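Local coordinates for protein probable acetyltransferase (Thermus thermophilus, PDB 3EXN) that probably transfers acyl groups as a member of the GCN5-related N-acetyltransferase family and binds acetyl coenzyme A, at residues Pro44-Glu47 and Asp48-Asp52; Arg51-Gln54 and Thr55-Val58. All blocks are in the same frame, centred on the assembly; numbering follows the deposited sequence.

Interactions 1 and 2 are successive parts of one helix, 46-57, which follows the helices 22-30 and 33-38 and precedes strand 62-69. Their centres lie about 10 Å apart, and Arg51 and Asp52 belong to both. Interaction 1 comes first along the chain and shows how the helix starts, with a capped first turn at the surface; interaction 2 carries it to its final turn, where Leu56 reaches the sheet and Leu53 packs on helix 22-30. Helix 22-30 touches side chains of both. Both lie away from the acetyl-CoA site; together they illustrate how a helix of the GNAT fold is begun, propagated and seated on its neighbours.

Interaction 1 of 2, residues Pro44-Glu47 and Asp48-Asp52; sequences PTLE and DVVRD
Leu46 O accepts a hydrogen bond from Val50 N at 3.0 Å, nearly straight at the hydrogen (169°) and close to the line of the carbonyl. Val50 CG2 leans over the same oxygen, and at 4.4 Å the CD1 of Leu46 just meets the CG2 of Val50. Both side chains also touch Ala22 on helix 22-30, which flanks this face.

One residue earlier, Thr45 N donates to Asp48 OD2 at 3.2 Å, approaching from above the carboxylate plane. With chi1 at -69°, Asp48 CG is turned back beside its own backbone N, and this swings the carboxylate toward the helix start. In return Asp48 N donates to Thr45 OG1, although the hydroxyl is modelled too near the carboxylate for its exact place to be trusted. Thr45 O takes the N-H of Val49 at 3.1 Å, while Val49 CG2 rests on Pro44 CB at 4.0 Å. Pro44 in turn touches Phe29.

The other carboxylate oxygen has a weaker tie of its own. Asp48 OD1 lies in the guanidinium plane of Arg51, at its edge, but the ion pair to NH1 is long at 3.6 Å. Glu47 O lies over one face of that guanidinium, toward its rim, 3.9 Å above the plane, and accepts a hydrogen bond from Arg51 N at 3.1 Å. A negative charge beside the amino end of a helix would be expected to suit the helix dipole.

Reciprocal bonding between Thr45 at the N-cap and Asp48 three residues on is the capping box, which here opens helix 46-57.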
loop_
_atom_site.group_PDB
_atom_site.type_symbol
_atom_site.label_atom_id
_atom_site.label_comp_id
_atom_site.label_asym_id
_atom_site.label_seq_id
_atom_site.Cartn_x
_atom_site.Cartn_y
_atom_site.Cartn_z
ATOM N N PRO A 44 5.040 -13.264 -5.870
ATOM C CA PRO A 44 5.231 -13.919 -4.571
ATOM C C PRO A 44 4.593 -15.302 -4.506
ATOM O O PRO A 44 3.508 -15.505 -5.099
ATOM C CB PRO A 44 4.544 -12.963 -3.568
ATOM C CG PRO A 44 4.105 -11.792 -4.315
ATOM C CD PRO A 44 4.264 -12.009 -5.768
ATOM N N THR A 45 5.239 -16.260 -3.824
ATOM C CA THR A 45 4.634 -17.598 -3.610
ATOM C C THR A 45 3.588 -17.506 -2.487
ATOM O O THR A 45 3.645 -16.571 -1.685
ATOM C CB THR A 45 5.632 -18.700 -3.165
ATOM O OG1 THR A 45 6.343 -18.281 -1.973
ATOM C CG2 THR A 45 6.609 -19.071 -4.310
ATOM N N LEU A 46 2.679 -18.483 -2.383
ATOM C CA LEU A 46 1.729 -18.454 -1.241
ATOM C C LEU A 46 2.476 -18.575 0.107
ATOM O O LEU A 46 2.124 -17.935 1.107
ATOM C CB LEU A 46 0.639 -19.529 -1.381
ATOM C CG LEU A 46 -0.505 -19.513 -0.337
ATOM C CD1 LEU A 46 -1.118 -18.088 -0.140
ATOM C CD2 LEU A 46 -1.611 -20.523 -0.627
ATOM N N GLU A 47 3.556 -19.358 0.115
ATOM C CA GLU A 47 4.357 -19.527 1.333
ATOM C C GLU A 47 4.996 -18.218 1.769
ATOM O O GLU A 47 4.958 -17.899 2.957
ATOM C CB GLU A 47 5.430 -20.593 1.120
ATOM C CG GLU A 47 4.865 -21.936 0.641
ATOM C CD GLU A 47 4.857 -22.135 -0.904
ATOM O OE1 GLU A 47 3.957 -21.570 -1.591
ATOM O OE2 GLU A 47 5.734 -22.909 -1.432
ATOM N N ASP A 48 5.536 -17.458 0.800
ATOM C CA ASP A 48 6.046 -16.089 1.042
ATOM C C ASP A 48 4.954 -15.176 1.670
ATOM O O ASP A 48 5.215 -14.422 2.615
ATOM C CB ASP A 48 6.462 -15.374 -0.295
ATOM C CG ASP A 48 7.736 -15.948 -1.003
ATOM O OD1 ASP A 48 8.604 -16.615 -0.399
ATOM O OD2 ASP A 48 7.886 -15.633 -2.233
ATOM N N VAL A 49 3.748 -15.200 1.103
ATOM C CA VAL A 49 2.640 -14.273 1.572
ATOM C C VAL A 49 2.249 -14.630 3.027
ATOM O O VAL A 49 2.116 -13.758 3.934
ATOM C CB VAL A 49 1.443 -14.356 0.648
ATOM C CG1 VAL A 49 0.265 -13.576 1.269
ATOM C CG2 VAL A 49 1.809 -13.776 -0.779
ATOM N N VAL A 50 2.157 -15.935 3.291
ATOM C CA VAL A 50 1.884 -16.389 4.661
ATOM C C VAL A 50 2.940 -15.870 5.623
ATOM O O VAL A 50 2.598 -15.277 6.645
ATOM C CB VAL A 50 1.776 -17.922 4.733
ATOM C CG1 VAL A 50 1.778 -18.419 6.226
ATOM C CG2 VAL A 50 0.520 -18.374 3.933
ATOM N N ARG A 51 4.215 -16.080 5.294
ATOM C CA ARG A 51 5.299 -15.626 6.151
ATOM C C ARG A 51 5.205 -14.102 6.414
ATOM O O ARG A 51 5.337 -13.641 7.545
ATOM C CB ARG A 51 6.624 -16.023 5.518
ATOM C CG ARG A 51 7.842 -15.641 6.257
ATOM C CD ARG A 51 9.049 -16.226 5.559
ATOM N NE ARG A 51 8.917 -17.682 5.386
ATOM C CZ ARG A 51 8.843 -18.350 4.224
ATOM N NH1 ARG A 51 8.905 -17.729 3.041
ATOM N NH2 ARG A 51 8.723 -19.680 4.251
ATOM N N ASP A 52 4.963 -13.330 5.370
ATOM C CA ASP A 52 4.869 -11.891 5.492
ATOM C C ASP A 52 3.684 -11.457 6.373
ATOM O O ASP A 52 3.802 -10.537 7.139
ATOM C CB ASP A 52 4.827 -11.279 4.090
ATOM C CG ASP A 52 6.204 -11.297 3.395
ATOM O OD1 ASP A 52 7.246 -11.531 4.071
ATOM O OD2 ASP A 52 6.259 -11.073 2.176
#

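Interaction 2 of 2, residues Arg51-Gln54 and Thr55-Val58; sequences RDLQ and TLEV
Arg51 O is gripped twice by Thr55, whose backbone N donates at 3.1 Å and whose hydroxyl OG1 donates at 3.2 Å. The two donors reach this carbonyl from opposite faces of its plane, the hydroxyl well out of it. A chi1 of -61° makes the second bond possible, because it holds Thr55 OG1 beside the backbone N and facing back down the helix. Asp52 O takes the N-H of Leu56 at 3.2 Å, continuing the i to i+4 pattern of an alpha helix.

Leu53 and Leu56, three residues apart, lie side by side and point the same way, meeting CD2 to CD2 at 3.7 Å. They belong to the buried side of an amphipathic helix: both touch Val17, Leu53 also packs on helix 22-30 through Ala22 and Leu25, and Leu56 reaches Ala64 and Tyr76 on two strands of the GNAT sheet. In Leu56 the branch-point carbon CG stands between the backbone N and the carbonyl carbon (chi1 79°), lying 3.7 Å from Leu53 O. Were Leu56 cut back to an alanine, Leu53 CD2 would probably lose its apolar mate and a gap would be likely to open between the helix and the sheet.

Leu53 O also accepts from Glu57 N at 2.9 Å, with CB of Glu57 against the same oxygen. Beyond it, Gln54 O is met by Val58 CG1 at 3.7 Å, where the chain leaves the helix.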
loop_
_atom_site.group_PDB
_atom_site.type_symbol
_atom_site.label_atom_id
_atom_site.label_comp_id
_atom_site.label_asym_id
_atom_site.label_seq_id
_atom_site.Cartn_x
_atom_site.Cartn_y
_atom_site.Cartn_z
ATOM N N ARG A 51 4.215 -16.080 5.294
ATOM C CA ARG A 51 5.299 -15.626 6.151
ATOM C C ARG A 51 5.205 -14.102 6.414
ATOM O O ARG A 51 5.337 -13.641 7.545
ATOM C CB ARG A 51 6.624 -16.023 5.518
ATOM C CG ARG A 51 7.842 -15.641 6.257
ATOM C CD ARG A 51 9.049 -16.226 5.559
ATOM N NE ARG A 51 8.917 -17.682 5.386
ATOM C CZ ARG A 51 8.843 -18.350 4.224
ATOM N NH1 ARG A 51 8.905 -17.729 3.041
ATOM N NH2 ARG A 51 8.723 -19.680 4.251
ATOM N N ASP A 52 4.963 -13.330 5.370
ATOM C CA ASP A 52 4.869 -11.891 5.492
ATOM C C ASP A 52 3.684 -11.457 6.373
ATOM O O ASP A 52 3.802 -10.537 7.139
ATOM C CB ASP A 52 4.827 -11.279 4.090
ATOM C CG ASP A 52 6.204 -11.297 3.395
ATOM O OD1 ASP A 52 7.246 -11.531 4.071
ATOM O OD2 ASP A 52 6.259 -11.073 2.176
ATOM N N LEU A 53 2.539 -12.122 6.245
ATOM C CA LEU A 53 1.401 -11.846 7.116
ATOM C C LEU A 53 1.635 -12.223 8.579
ATOM O O LEU A 53 1.188 -11.518 9.479
ATOM C CB LEU A 53 0.125 -12.484 6.563
ATOM C CG LEU A 53 -0.395 -11.896 5.250
ATOM C CD1 LEU A 53 -1.532 -12.718 4.732
ATOM C CD2 LEU A 53 -0.779 -10.369 5.385
ATOM N N GLN A 54 2.403 -13.272 8.824
ATOM C CA GLN A 54 2.730 -13.679 10.213
ATOM C C GLN A 54 3.602 -12.631 10.896
ATOM O O GLN A 54 3.421 -12.309 12.094
ATOM C CB GLN A 54 3.413 -15.038 10.202
ATOM C CG GLN A 54 2.499 -16.148 9.768
ATOM C CD GLN A 54 3.192 -17.493 9.569
ATOM O OE1 GLN A 54 4.399 -17.579 9.289
ATOM N NE2 GLN A 54 2.424 -18.545 9.701
ATOM N N THR A 55 4.525 -12.097 10.115
ATOM C CA THR A 55 5.405 -11.041 10.556
ATOM C C THR A 55 4.616 -9.784 10.920
ATOM O O THR A 55 4.872 -9.186 11.956
ATOM C CB THR A 55 6.525 -10.716 9.508
ATOM O OG1 THR A 55 7.349 -11.879 9.293
ATOM C CG2 THR A 55 7.372 -9.609 10.031
ATOM N N LEU A 56 3.671 -9.357 10.082
ATOM C CA LEU A 56 2.937 -8.118 10.387
ATOM C C LEU A 56 1.924 -8.309 11.503
ATOM O O LEU A 56 1.647 -7.361 12.255
ATOM C CB LEU A 56 2.314 -7.480 9.137
ATOM C CG LEU A 56 1.015 -7.958 8.490
ATOM C CD1 LEU A 56 -0.237 -7.428 9.268
ATOM C CD2 LEU A 56 0.945 -7.518 7.014
ATOM N N GLU A 57 1.431 -9.535 11.641
ATOM C CA GLU A 57 0.476 -9.886 12.700
ATOM C C GLU A 57 0.957 -9.501 14.087
ATOM O O GLU A 57 0.154 -9.002 14.923
ATOM C CB GLU A 57 0.134 -11.389 12.647
ATOM C CG GLU A 57 -0.874 -11.808 13.693
ATOM C CD GLU A 57 -1.345 -13.231 13.541
ATOM O OE1 GLU A 57 -0.504 -14.161 13.420
ATOM O OE2 GLU A 57 -2.568 -13.414 13.589
ATOM N N VAL A 58 2.246 -9.713 14.356
ATOM C CA VAL A 58 2.788 -9.522 15.700
ATOM C C VAL A 58 3.336 -8.117 15.972
ATOM O O VAL A 58 3.839 -7.838 17.071
ATOM C CB VAL A 58 3.879 -10.575 16.020
ATOM C CG1 VAL A 58 3.315 -11.964 15.816
ATOM C CG2 VAL A 58 5.139 -10.374 15.158
#